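Local coordinates for protein N-acetylgalactosaminyltransferase 7 (Homo sapiens, PDB 6IWR) that belongs to the polypeptide GalNAc transferase family and joins a GT-A type glycosyltransferase fold to a ricin-type beta-trefoil lectin domain, at residues 149-154 with 248-253; 168-173 with 180-185; 419-422 with 426-429; 512-515 with 519-522. All blocks are in the same frame, centred on the assembly; numbering follows the deposited sequence.

Contact 1. Residues 149-154 with 248-253; sequences SSVVIV and VNWYAP
The start of strand 149-155 faces the turn that leads into helix 251-260, and the nearest CA atoms, those of Ser149 and Tyr251, are 9.4 Å apart. Both segments belong to the GT-A fold of the glycosyltransferase domain. The strand is an inner one, paired in parallel with strands 179-186 and 236-240. At this distance only side chains bridge the gap. Tyr251 reaches across with CG anti to its backbone N (chi1 -173°), which carries the ring out toward Ser149. CB of Ser149 sits at the ring edge, in its plane, 3.8 Å from Tyr251 CE1. The phenol oxygen has a second partner, the backbone O of Leu147, besides Ser149 OG. Tyr251 OH therefore has two polar partners in a buried place. The Trp250 ring meets Val151, the next strand residue on this side, with its benzene edge. Its CH2 lies 4.3 Å from Val151 CG1, which comes in near the ring plane rather than over a face. The indole NE1 points elsewhere and bonds to Thr174 OG1, which helps fix the ring's rotation. The hydrogen bond across the contact runs from Ser149 OG to Tyr251 OH, at 2.8 Å.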
loop_
_atom_site.group_PDB
_atom_site.type_symbol
_atom_site.label_atom_id
_atom_site.label_comp_id
_atom_site.label_asym_id
_atom_site.label_seq_id
_atom_site.Cartn_x
_atom_site.Cartn_y
_atom_site.Cartn_z
ATOM N N SER A 149 -4.560 41.732 -8.229
ATOM C CA SER A 149 -5.007 40.457 -7.674
ATOM C C SER A 149 -4.803 40.367 -6.169
ATOM O O SER A 149 -3.802 40.852 -5.619
ATOM C CB SER A 149 -4.287 39.263 -8.340
ATOM O OG SER A 149 -4.625 39.173 -9.712
ATOM N N SER A 150 -5.749 39.707 -5.510
ATOM C CA SER A 150 -5.534 39.168 -4.172
ATOM C C SER A 150 -5.169 37.695 -4.327
ATOM O O SER A 150 -5.958 36.929 -4.893
ATOM C CB SER A 150 -6.797 39.335 -3.324
ATOM O OG SER A 150 -7.162 40.710 -3.185
ATOM N N VAL A 151 -3.983 37.284 -3.886
ATOM C CA VAL A 151 -3.724 35.847 -3.832
ATOM C C VAL A 151 -4.167 35.349 -2.462
ATOM O O VAL A 151 -3.815 35.932 -1.427
ATOM C CB VAL A 151 -2.248 35.482 -4.138
ATOM C CG1 VAL A 151 -1.615 36.381 -5.198
ATOM C CG2 VAL A 151 -1.377 35.409 -2.898
ATOM N N VAL A 152 -4.988 34.303 -2.448
ATOM C CA VAL A 152 -5.459 33.724 -1.199
ATOM C C VAL A 152 -4.880 32.325 -1.088
ATOM O O VAL A 152 -4.891 31.560 -2.058
ATOM C CB VAL A 152 -6.996 33.723 -1.094
ATOM C CG1 VAL A 152 -7.610 34.826 -1.973
ATOM C CG2 VAL A 152 -7.515 32.442 -1.470
ATOM N N ILE A 153 -4.310 32.034 0.073
ATOM C CA ILE A 153 -3.711 30.752 0.402
ATOM C C ILE A 153 -4.465 30.242 1.619
ATOM O O ILE A 153 -4.396 30.845 2.699
ATOM C CB ILE A 153 -2.208 30.869 0.706
ATOM C CG1 ILE A 153 -1.455 31.442 -0.475
ATOM C CG2 ILE A 153 -1.616 29.502 1.069
ATOM C CD1 ILE A 153 -0.106 31.892 -0.093
ATOM N N VAL A 154 -5.193 29.164 1.444
ATOM C CA VAL A 154 -5.844 28.475 2.544
ATOM C C VAL A 154 -4.862 27.452 3.091
ATOM O O VAL A 154 -4.252 26.698 2.330
ATOM C CB VAL A 154 -7.149 27.813 2.067
ATOM C CG1 VAL A 154 -7.741 26.935 3.170
ATOM C CG2 VAL A 154 -8.125 28.880 1.582
ATOM N N VAL A 248 8.718 32.080 -12.935
ATOM C CA VAL A 248 8.993 33.489 -13.232
ATOM C C VAL A 248 8.082 33.948 -14.356
ATOM O O VAL A 248 7.795 33.204 -15.299
ATOM C CB VAL A 248 10.487 33.773 -13.553
ATOM C CG1 VAL A 248 11.432 32.810 -12.853
ATOM C CG2 VAL A 248 10.764 33.910 -15.049
ATOM N N ASN A 249 7.627 35.195 -14.239
ATOM C CA ASN A 249 6.604 35.771 -15.103
ATOM C C ASN A 249 5.386 34.860 -15.195
ATOM O O ASN A 249 4.934 34.499 -16.287
ATOM C CB ASN A 249 7.151 36.083 -16.491
ATOM C CG ASN A 249 6.177 36.872 -17.309
ATOM O OD1 ASN A 249 5.320 37.556 -16.754
ATOM N ND2 ASN A 249 6.285 36.786 -18.624
ATOM N N TRP A 250 4.846 34.491 -14.021
ATOM C CA TRP A 250 3.611 33.714 -13.961
ATOM C C TRP A 250 2.387 34.589 -14.031
ATOM O O TRP A 250 1.305 34.092 -14.371
ATOM C CB TRP A 250 3.507 32.892 -12.672
ATOM C CG TRP A 250 3.365 33.742 -11.438
ATOM C CD1 TRP A 250 4.329 34.540 -10.887
ATOM C CD2 TRP A 250 2.200 33.881 -10.593
ATOM N NE1 TRP A 250 3.847 35.150 -9.747
ATOM C CE2 TRP A 250 2.547 34.777 -9.549
ATOM C CE3 TRP A 250 0.907 33.324 -10.607
ATOM C CZ2 TRP A 250 1.651 35.142 -8.535
ATOM C CZ3 TRP A 250 0.008 33.695 -9.590
ATOM C CH2 TRP A 250 0.393 34.597 -8.572
ATOM N N TYR A 251 2.537 35.874 -13.729
ATOM C CA TYR A 251 1.393 36.721 -13.452
ATOM C C TYR A 251 0.743 37.241 -14.731
ATOM O O TYR A 251 -0.482 37.163 -14.890
ATOM C CB TYR A 251 1.814 37.874 -12.546
ATOM C CG TYR A 251 0.632 38.681 -12.098
ATOM C CD1 TYR A 251 -0.073 38.323 -10.961
ATOM C CD2 TYR A 251 0.181 39.789 -12.843
ATOM C CE1 TYR A 251 -1.189 39.047 -10.553
ATOM C CE2 TYR A 251 -0.932 40.515 -12.447
ATOM C CZ TYR A 251 -1.614 40.133 -11.299
ATOM O OH TYR A 251 -2.714 40.833 -10.877
ATOM N N ALA A 252 1.527 37.799 -15.642
ATOM C CA ALA A 252 0.938 38.415 -16.834
ATOM C C ALA A 252 0.216 37.393 -17.705
ATOM O O ALA A 252 -0.963 37.601 -18.030
ATOM C CB ALA A 252 2.025 39.167 -17.612
ATOM N N PRO A 253 0.837 36.299 -18.112
ATOM C CA PRO A 253 0.090 35.245 -18.826
ATOM C C PRO A 253 -1.207 34.837 -18.130
ATOM O O PRO A 253 -2.226 34.627 -18.801
ATOM C CB PRO A 253 1.089 34.074 -18.875
ATOM C CG PRO A 253 2.381 34.586 -18.251
ATOM C CD PRO A 253 2.105 35.837 -17.527
#

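Contact 2. Residues 168-173 with 180-185; sequences HSVIKR and AEIVLI
Ile182 CD1 carries the contact between residues 180-185 and 168-173. This one methyl touches two consecutive helix residues. It lies 3.7 Å from Val170 CG1 and is equally close, at 3.7 Å, to Ile171 CG1. The end of the Ile171 chain follows, with its CD1 3.9 Å from Ile182 CD1. No hydrogen bond crosses between the segments, so the contact is purely apolar. Ile182 extends toward the helix with CG1 anti to its carbonyl carbon and CD1 continuing outward (chi2 173°). That straight chain spans much of the space between the backbones, whose nearest CA atoms, of Val170 and Ile182, are 8.7 Å apart. Val170 and Ile182 run past each other in opposite directions. Ile171 instead lies at a slant to Ile182.

Around them, Ile182 also packs on Val151 of strand 149-155 and on Val209 of strand 209-213, the two strands that flank strand 179-186. Ile171 rests on Trp205. Nearby, Lys172 and Arg173 both form salt bridges with Glu81, and Glu181 forms one with Lys210.

Strand 149-155, helix 160-173 and strand 179-186 form a beta-alpha-beta crossover with parallel strands. Such units build the Rossmann-like part of the GT-A fold, and here Ile182 joins the crossover helix to the second strand.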
loop_
_atom_site.group_PDB
_atom_site.type_symbol
_atom_site.label_atom_id
_atom_site.label_comp_id
_atom_site.label_asym_id
_atom_site.label_seq_id
_atom_site.Cartn_x
_atom_site.Cartn_y
_atom_site.Cartn_z
ATOM N N HIS A 168 6.906 33.906 0.078
ATOM C CA HIS A 168 8.133 34.522 -0.421
ATOM C C HIS A 168 8.179 34.442 -1.940
ATOM O O HIS A 168 8.436 35.438 -2.627
ATOM C CB HIS A 168 9.376 33.852 0.191
ATOM C CG HIS A 168 9.781 34.414 1.521
ATOM N ND1 HIS A 168 10.860 35.259 1.683
ATOM C CD2 HIS A 168 9.253 34.244 2.758
ATOM C CE1 HIS A 168 10.975 35.587 2.958
ATOM N NE2 HIS A 168 10.017 34.980 3.634
ATOM N N SER A 169 7.892 33.263 -2.482
ATOM C CA SER A 169 7.930 33.085 -3.925
ATOM C C SER A 169 6.978 34.055 -4.622
ATOM O O SER A 169 7.354 34.698 -5.606
ATOM C CB SER A 169 7.630 31.620 -4.243
ATOM O OG SER A 169 6.525 31.447 -5.097
ATOM N N VAL A 170 5.755 34.211 -4.100
ATOM C CA VAL A 170 4.783 35.130 -4.703
ATOM C C VAL A 170 5.286 36.568 -4.635
ATOM O O VAL A 170 5.222 37.322 -5.624
ATOM C CB VAL A 170 3.412 34.995 -4.016
ATOM C CG1 VAL A 170 2.497 36.143 -4.453
ATOM C CG2 VAL A 170 2.793 33.640 -4.312
ATOM N N ILE A 171 5.785 36.972 -3.462
ATOM C CA ILE A 171 6.409 38.280 -3.322
ATOM C C ILE A 171 7.580 38.420 -4.298
ATOM O O ILE A 171 7.743 39.453 -4.957
ATOM C CB ILE A 171 6.833 38.485 -1.856
ATOM C CG1 ILE A 171 5.609 38.381 -0.938
ATOM C CG2 ILE A 171 7.548 39.809 -1.673
ATOM C CD1 ILE A 171 5.197 39.700 -0.323
ATOM N N LYS A 172 8.380 37.366 -4.460
ATOM C CA LYS A 172 9.598 37.530 -5.252
ATOM C C LYS A 172 9.307 37.724 -6.736
ATOM O O LYS A 172 9.970 38.523 -7.396
ATOM C CB LYS A 172 10.540 36.350 -5.058
ATOM C CG LYS A 172 11.940 36.664 -5.526
ATOM C CD LYS A 172 12.942 35.605 -5.092
ATOM C CE LYS A 172 14.339 35.925 -5.556
ATOM N NZ LYS A 172 15.234 34.750 -5.393
ATOM N N ARG A 173 8.355 36.995 -7.298
ATOM C CA ARG A 173 8.246 36.947 -8.749
ATOM C C ARG A 173 7.013 37.668 -9.272
ATOM O O ARG A 173 6.661 37.524 -10.450
ATOM C CB ARG A 173 8.266 35.500 -9.217
ATOM C CG ARG A 173 9.398 34.739 -8.584
ATOM C CD ARG A 173 9.558 33.396 -9.199
ATOM N NE ARG A 173 10.838 32.830 -8.792
ATOM C CZ ARG A 173 11.008 31.956 -7.804
ATOM N NH1 ARG A 173 12.227 31.525 -7.519
ATOM N NH2 ARG A 173 9.971 31.511 -7.112
ATOM N N ALA A 180 -2.210 43.124 -4.831
ATOM C CA ALA A 180 -2.962 43.983 -3.927
ATOM C C ALA A 180 -2.816 43.579 -2.463
ATOM O O ALA A 180 -2.922 44.441 -1.580
ATOM C CB ALA A 180 -4.437 43.979 -4.324
ATOM N N GLU A 181 -2.593 42.289 -2.186
ATOM C CA GLU A 181 -2.568 41.716 -0.842
ATOM C C GLU A 181 -2.401 40.209 -0.986
ATOM O O GLU A 181 -2.788 39.622 -2.000
ATOM C CB GLU A 181 -3.857 42.028 -0.056
ATOM C CG GLU A 181 -5.079 41.311 -0.627
ATOM C CD GLU A 181 -6.387 41.588 0.109
ATOM O OE1 GLU A 181 -6.328 42.055 1.277
ATOM O OE2 GLU A 181 -7.471 41.332 -0.493
ATOM N N ILE A 182 -1.827 39.585 0.036
ATOM C CA ILE A 182 -1.764 38.137 0.136
ATOM C C ILE A 182 -2.543 37.769 1.387
ATOM O O ILE A 182 -2.128 38.095 2.506
ATOM C CB ILE A 182 -0.325 37.608 0.205
ATOM C CG1 ILE A 182 0.449 37.962 -1.085
ATOM C CG2 ILE A 182 -0.358 36.098 0.450
ATOM C CD1 ILE A 182 1.958 37.616 -1.052
ATOM N N VAL A 183 -3.680 37.111 1.202
ATOM C CA VAL A 183 -4.578 36.758 2.296
ATOM C C VAL A 183 -4.372 35.287 2.633
ATOM O O VAL A 183 -4.696 34.409 1.823
ATOM C CB VAL A 183 -6.041 37.034 1.915
ATOM C CG1 VAL A 183 -6.993 36.388 2.934
ATOM C CG2 VAL A 183 -6.285 38.518 1.801
ATOM N N LEU A 184 -3.822 35.007 3.811
ATOM C CA LEU A 184 -3.725 33.631 4.281
ATOM C C LEU A 184 -4.977 33.331 5.087
ATOM O O LEU A 184 -5.388 34.144 5.921
ATOM C CB LEU A 184 -2.471 33.403 5.127
ATOM C CG LEU A 184 -1.125 33.956 4.646
ATOM C CD1 LEU A 184 -0.083 33.789 5.750
ATOM C CD2 LEU A 184 -0.623 33.335 3.321
ATOM N N ILE A 185 -5.607 32.196 4.802
ATOM C CA ILE A 185 -6.799 31.749 5.515
ATOM C C ILE A 185 -6.418 30.531 6.338
ATOM O O ILE A 185 -6.192 29.438 5.798
ATOM C CB ILE A 185 -7.962 31.416 4.571
ATOM C CG1 ILE A 185 -8.348 32.621 3.731
ATOM C CG2 ILE A 185 -9.156 30.948 5.393
ATOM C CD1 ILE A 185 -9.081 33.665 4.496
#

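Contact 3. Residues 419-422 with 426-429; sequences YFYA and ESQA
A helix and the loop that follows it fold back on each other here: helix 417-423 ends, and residues 426-429 return past its side before helix 436-444. Residues 426-428 have helical backbone angles without regular helix bonding. The nearest CA atoms, of Tyr421 and Gln428, are 6.1 Å apart. Ser427 points its hydroxyl between two aromatic rings. Its OG lies 3.4 Å from Phe420 CE2, approaching that ring obliquely. The same OG meets the edge of the Tyr421 ring, in its plane, 3.5 Å from CD1. Neither is a hydrogen bond; the hydroxyl bonds to the backbone O of Arg424 in the turn. With OG between backbone N and carbonyl carbon (chi1 72°), Ser427 can bond to Arg424 O and still touch both rings. Phe420 and Tyr421 also meet each other, CE1 of Tyr421 lying at the edge of the Phe420 ring. Both also pack on helix 400-412: Phe420 on Tyr405 and Val409, Tyr421 on Val406, and Tyr421 OH bonds to Glu410. On the solvent side Gln428 is bent at chi2 and crosses Tyr421 at a slant, its amide plane 33° from the ring plane. Gln428 OE1 comes within 3.8 Å of Tyr421 CB.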
loop_
_atom_site.group_PDB
_atom_site.type_symbol
_atom_site.label_atom_id
_atom_site.label_comp_id
_atom_site.label_asym_id
_atom_site.label_seq_id
_atom_site.Cartn_x
_atom_site.Cartn_y
_atom_site.Cartn_z
ATOM N N TYR A 419 -24.921 8.017 -16.362
ATOM C CA TYR A 419 -23.581 7.437 -16.420
ATOM C C TYR A 419 -22.910 7.467 -15.050
ATOM O O TYR A 419 -22.228 6.511 -14.666
ATOM C CB TYR A 419 -22.738 8.159 -17.475
ATOM C CG TYR A 419 -23.393 8.110 -18.830
ATOM C CD1 TYR A 419 -23.610 6.893 -19.451
ATOM C CD2 TYR A 419 -23.843 9.262 -19.460
ATOM C CE1 TYR A 419 -24.230 6.807 -20.654
ATOM C CE2 TYR A 419 -24.466 9.193 -20.684
ATOM C CZ TYR A 419 -24.653 7.957 -21.279
ATOM O OH TYR A 419 -25.273 7.847 -22.504
ATOM N N PHE A 420 -23.100 8.541 -14.285
ATOM C CA PHE A 420 -22.485 8.595 -12.966
ATOM C C PHE A 420 -23.056 7.511 -12.049
ATOM O O PHE A 420 -22.314 6.863 -11.294
ATOM C CB PHE A 420 -22.669 9.979 -12.353
ATOM C CG PHE A 420 -22.165 10.068 -10.957
ATOM C CD1 PHE A 420 -20.808 10.205 -10.694
ATOM C CD2 PHE A 420 -23.039 9.968 -9.896
ATOM C CE1 PHE A 420 -20.348 10.255 -9.386
ATOM C CE2 PHE A 420 -22.585 10.008 -8.598
ATOM C CZ PHE A 420 -21.247 10.151 -8.341
ATOM N N TYR A 421 -24.376 7.284 -12.122
ATOM C CA TYR A 421 -25.038 6.287 -11.287
ATOM C C TYR A 421 -24.726 4.847 -11.705
ATOM O O TYR A 421 -24.696 3.961 -10.840
ATOM C CB TYR A 421 -26.537 6.559 -11.292
ATOM C CG TYR A 421 -26.918 7.795 -10.511
ATOM C CD1 TYR A 421 -26.286 8.094 -9.306
ATOM C CD2 TYR A 421 -27.906 8.658 -10.969
ATOM C CE1 TYR A 421 -26.616 9.214 -8.578
ATOM C CE2 TYR A 421 -28.248 9.796 -10.247
ATOM C CZ TYR A 421 -27.600 10.060 -9.047
ATOM O OH TYR A 421 -27.931 11.180 -8.320
ATOM N N ALA A 422 -24.481 4.595 -12.998
ATOM C CA ALA A 422 -23.938 3.306 -13.421
ATOM C C ALA A 422 -22.537 3.072 -12.866
ATOM O O ALA A 422 -22.199 1.937 -12.502
ATOM C CB ALA A 422 -23.907 3.206 -14.948
ATOM N N GLU A 426 -23.975 2.942 -5.721
ATOM C CA GLU A 426 -24.093 3.056 -4.272
ATOM C C GLU A 426 -24.502 4.460 -3.852
ATOM O O GLU A 426 -24.898 4.677 -2.703
ATOM C CB GLU A 426 -22.775 2.628 -3.588
ATOM C CG GLU A 426 -21.582 3.574 -3.670
ATOM C CD GLU A 426 -20.622 3.281 -4.834
ATOM O OE1 GLU A 426 -20.903 2.360 -5.639
ATOM O OE2 GLU A 426 -19.572 3.985 -4.960
ATOM N N SER A 427 -24.412 5.422 -4.757
ATOM C CA SER A 427 -24.734 6.800 -4.437
ATOM C C SER A 427 -26.163 7.141 -4.785
ATOM O O SER A 427 -26.641 8.214 -4.401
ATOM C CB SER A 427 -23.805 7.766 -5.193
ATOM O OG SER A 427 -24.116 7.796 -6.579
ATOM N N GLN A 428 -26.833 6.267 -5.532
ATOM C CA GLN A 428 -28.161 6.585 -6.038
ATOM C C GLN A 428 -29.042 7.196 -4.941
ATOM O O GLN A 428 -29.563 8.307 -5.099
ATOM C CB GLN A 428 -28.807 5.327 -6.646
ATOM C CG GLN A 428 -27.942 4.551 -7.685
ATOM C CD GLN A 428 -28.758 3.901 -8.815
ATOM O OE1 GLN A 428 -29.340 4.595 -9.656
ATOM N NE2 GLN A 428 -28.799 2.566 -8.834
ATOM N N ALA A 429 -29.188 6.506 -3.804
ATOM C CA ALA A 429 -30.206 6.886 -2.833
ATOM C C ALA A 429 -29.658 7.663 -1.639
ATOM O O ALA A 429 -30.219 7.599 -0.537
ATOM C CB ALA A 429 -30.938 5.634 -2.353
#

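Contact 4. Residues 512-515 with 519-522; sequences RINE and LMQY
Arg512 and Met520 face each other across a beta hairpin of the ricin-type beta-trefoil lectin domain, made by strands 511-514 and 519-521. They are an antiparallel hydrogen-bonded pair with side chains on the same face of the sheet. Arg512 N bonds to Met520 O at 2.9 Å, and Met520 N returns the bond to Arg512 O at 2.8 Å. Ile513 and Leu519 form the next, non-hydrogen-bonded pair and point to the opposite face, where they pack on Tyr550 and Trp548 respectively.

The two long chains cross at a slant. Met520 CB lies over one face of the guanidinium group, 3.7 Å from Arg512 NH1. Further out the thioether bends round (chi3 78°) and brings CE to 3.4 Å from Arg512 NH2. Met520 SD also meets the amide of Asn514, with ND2 3.8 Å away. Arg512 is bent at chi3 (-128°), which turns its guanidinium along the hairpin toward Tyr522. Two hydrogen bonds help orient the guanidinium. One is a weak bond from NE to Ala422 O of helix 417-423. Asn471 and Trp474 of the neighbouring strand also touch the Arg512 side chain. In the other bond Arg512 NH1 donates to Tyr522 O at 3.0 Å, with that oxygen in the guanidinium plane.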
loop_
_atom_site.group_PDB
_atom_site.type_symbol
_atom_site.label_atom_id
_atom_site.label_comp_id
_atom_site.label_asym_id
_atom_site.label_seq_id
_atom_site.Cartn_x
_atom_site.Cartn_y
_atom_site.Cartn_z
ATOM N N ARG A 512 -20.693 -4.552 -9.022
ATOM C CA ARG A 512 -21.777 -4.299 -9.958
ATOM C C ARG A 512 -21.543 -5.154 -11.190
ATOM O O ARG A 512 -20.399 -5.423 -11.571
ATOM C CB ARG A 512 -21.908 -2.803 -10.351
ATOM C CG ARG A 512 -20.615 -2.174 -10.801
ATOM C CD ARG A 512 -20.648 -0.669 -10.730
ATOM N NE ARG A 512 -20.230 -0.129 -12.009
ATOM C CZ ARG A 512 -18.966 0.118 -12.342
ATOM N NH1 ARG A 512 -17.967 -0.107 -11.470
ATOM N NH2 ARG A 512 -18.703 0.603 -13.555
ATOM N N ILE A 513 -22.633 -5.607 -11.794
ATOM C CA ILE A 513 -22.578 -6.345 -13.045
ATOM C C ILE A 513 -23.199 -5.497 -14.144
ATOM O O ILE A 513 -24.301 -4.958 -13.987
ATOM C CB ILE A 513 -23.272 -7.715 -12.946
ATOM C CG1 ILE A 513 -22.810 -8.599 -14.102
ATOM C CG2 ILE A 513 -24.747 -7.565 -13.056
ATOM C CD1 ILE A 513 -23.460 -9.913 -14.104
ATOM N N ASN A 514 -22.486 -5.420 -15.261
ATOM C CA ASN A 514 -22.787 -4.672 -16.468
ATOM C C ASN A 514 -23.867 -5.331 -17.305
ATOM O O ASN A 514 -24.029 -6.550 -17.303
ATOM C CB ASN A 514 -21.550 -4.631 -17.365
ATOM C CG ASN A 514 -20.929 -3.330 -17.372
ATOM O OD1 ASN A 514 -21.527 -2.363 -16.892
ATOM N ND2 ASN A 514 -19.726 -3.245 -17.931
ATOM N N GLU A 515 -24.525 -4.510 -18.123
ATOM C CA GLU A 515 -25.174 -5.051 -19.310
ATOM C C GLU A 515 -24.163 -5.591 -20.313
ATOM O O GLU A 515 -24.552 -6.315 -21.237
ATOM C CB GLU A 515 -26.038 -4.005 -19.999
ATOM C CG GLU A 515 -27.354 -3.714 -19.307
ATOM C CD GLU A 515 -28.226 -2.779 -20.127
ATOM O OE1 GLU A 515 -27.719 -2.232 -21.137
ATOM O OE2 GLU A 515 -29.413 -2.607 -19.775
ATOM N N LEU A 519 -18.201 -7.884 -14.448
ATOM C CA LEU A 519 -18.335 -7.884 -12.995
ATOM C C LEU A 519 -17.267 -6.952 -12.428
ATOM O O LEU A 519 -16.074 -7.279 -12.452
ATOM C CB LEU A 519 -18.172 -9.293 -12.435
ATOM C CG LEU A 519 -19.206 -9.816 -11.437
ATOM C CD1 LEU A 519 -18.626 -11.005 -10.724
ATOM C CD2 LEU A 519 -19.653 -8.750 -10.444
ATOM N N MET A 520 -17.693 -5.831 -11.875
ATOM C CA MET A 520 -16.781 -4.770 -11.509
ATOM C C MET A 520 -16.811 -4.306 -10.065
ATOM O O MET A 520 -17.845 -4.252 -9.445
ATOM C CB MET A 520 -17.041 -3.585 -12.420
ATOM C CG MET A 520 -16.669 -3.855 -13.859
ATOM S SD MET A 520 -17.339 -2.661 -14.997
ATOM C CE MET A 520 -16.218 -1.321 -14.741
ATOM N N GLN A 521 -15.641 -3.983 -9.544
ATOM C CA GLN A 521 -15.486 -3.212 -8.323
ATOM C C GLN A 521 -14.641 -2.024 -8.701
ATOM O O GLN A 521 -13.581 -2.189 -9.267
ATOM C CB GLN A 521 -14.778 -4.028 -7.248
ATOM C CG GLN A 521 -14.504 -3.282 -5.954
ATOM C CD GLN A 521 -14.045 -4.185 -4.837
ATOM O OE1 GLN A 521 -12.865 -4.405 -4.656
ATOM N NE2 GLN A 521 -14.981 -4.705 -4.083
ATOM N N TYR A 522 -15.098 -0.821 -8.403
ATOM C CA TYR A 522 -14.338 0.362 -8.783
ATOM C C TYR A 522 -14.097 0.379 -10.294
ATOM O O TYR A 522 -15.030 0.357 -11.071
ATOM C CB TYR A 522 -13.033 0.487 -7.991
ATOM C CG TYR A 522 -13.177 0.355 -6.508
ATOM C CD1 TYR A 522 -14.027 1.172 -5.803
ATOM C CD2 TYR A 522 -12.447 -0.580 -5.815
ATOM C CE1 TYR A 522 -14.155 1.048 -4.442
ATOM C CE2 TYR A 522 -12.572 -0.709 -4.461
ATOM C CZ TYR A 522 -13.428 0.105 -3.781
ATOM O OH TYR A 522 -13.538 -0.028 -2.426
#

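Contacts 1 and 2 belong to one GT-A sheet, with centres about 8 Å apart. Strands 149-155 and 179-186 run side by side there; Ile153 O lies 2.8 Å from Ile185 N, a probable hydrogen bond. Val151 CG2 packs on Ile182 CG2 at 3.6 Å. Contact 1 joins strand 149-155 to helix 251-260, and contact 2 joins strand 179-186 to the crossover helix. Contacts 3 and 4 lie on the opposite side of the chain's centre, about 13 Å apart between centres, and touch at Ala422 and Arg512. The two groups come closest between contacts 1 and 3, with centres about 38 Å apart and nearest atoms about 24 Å apart.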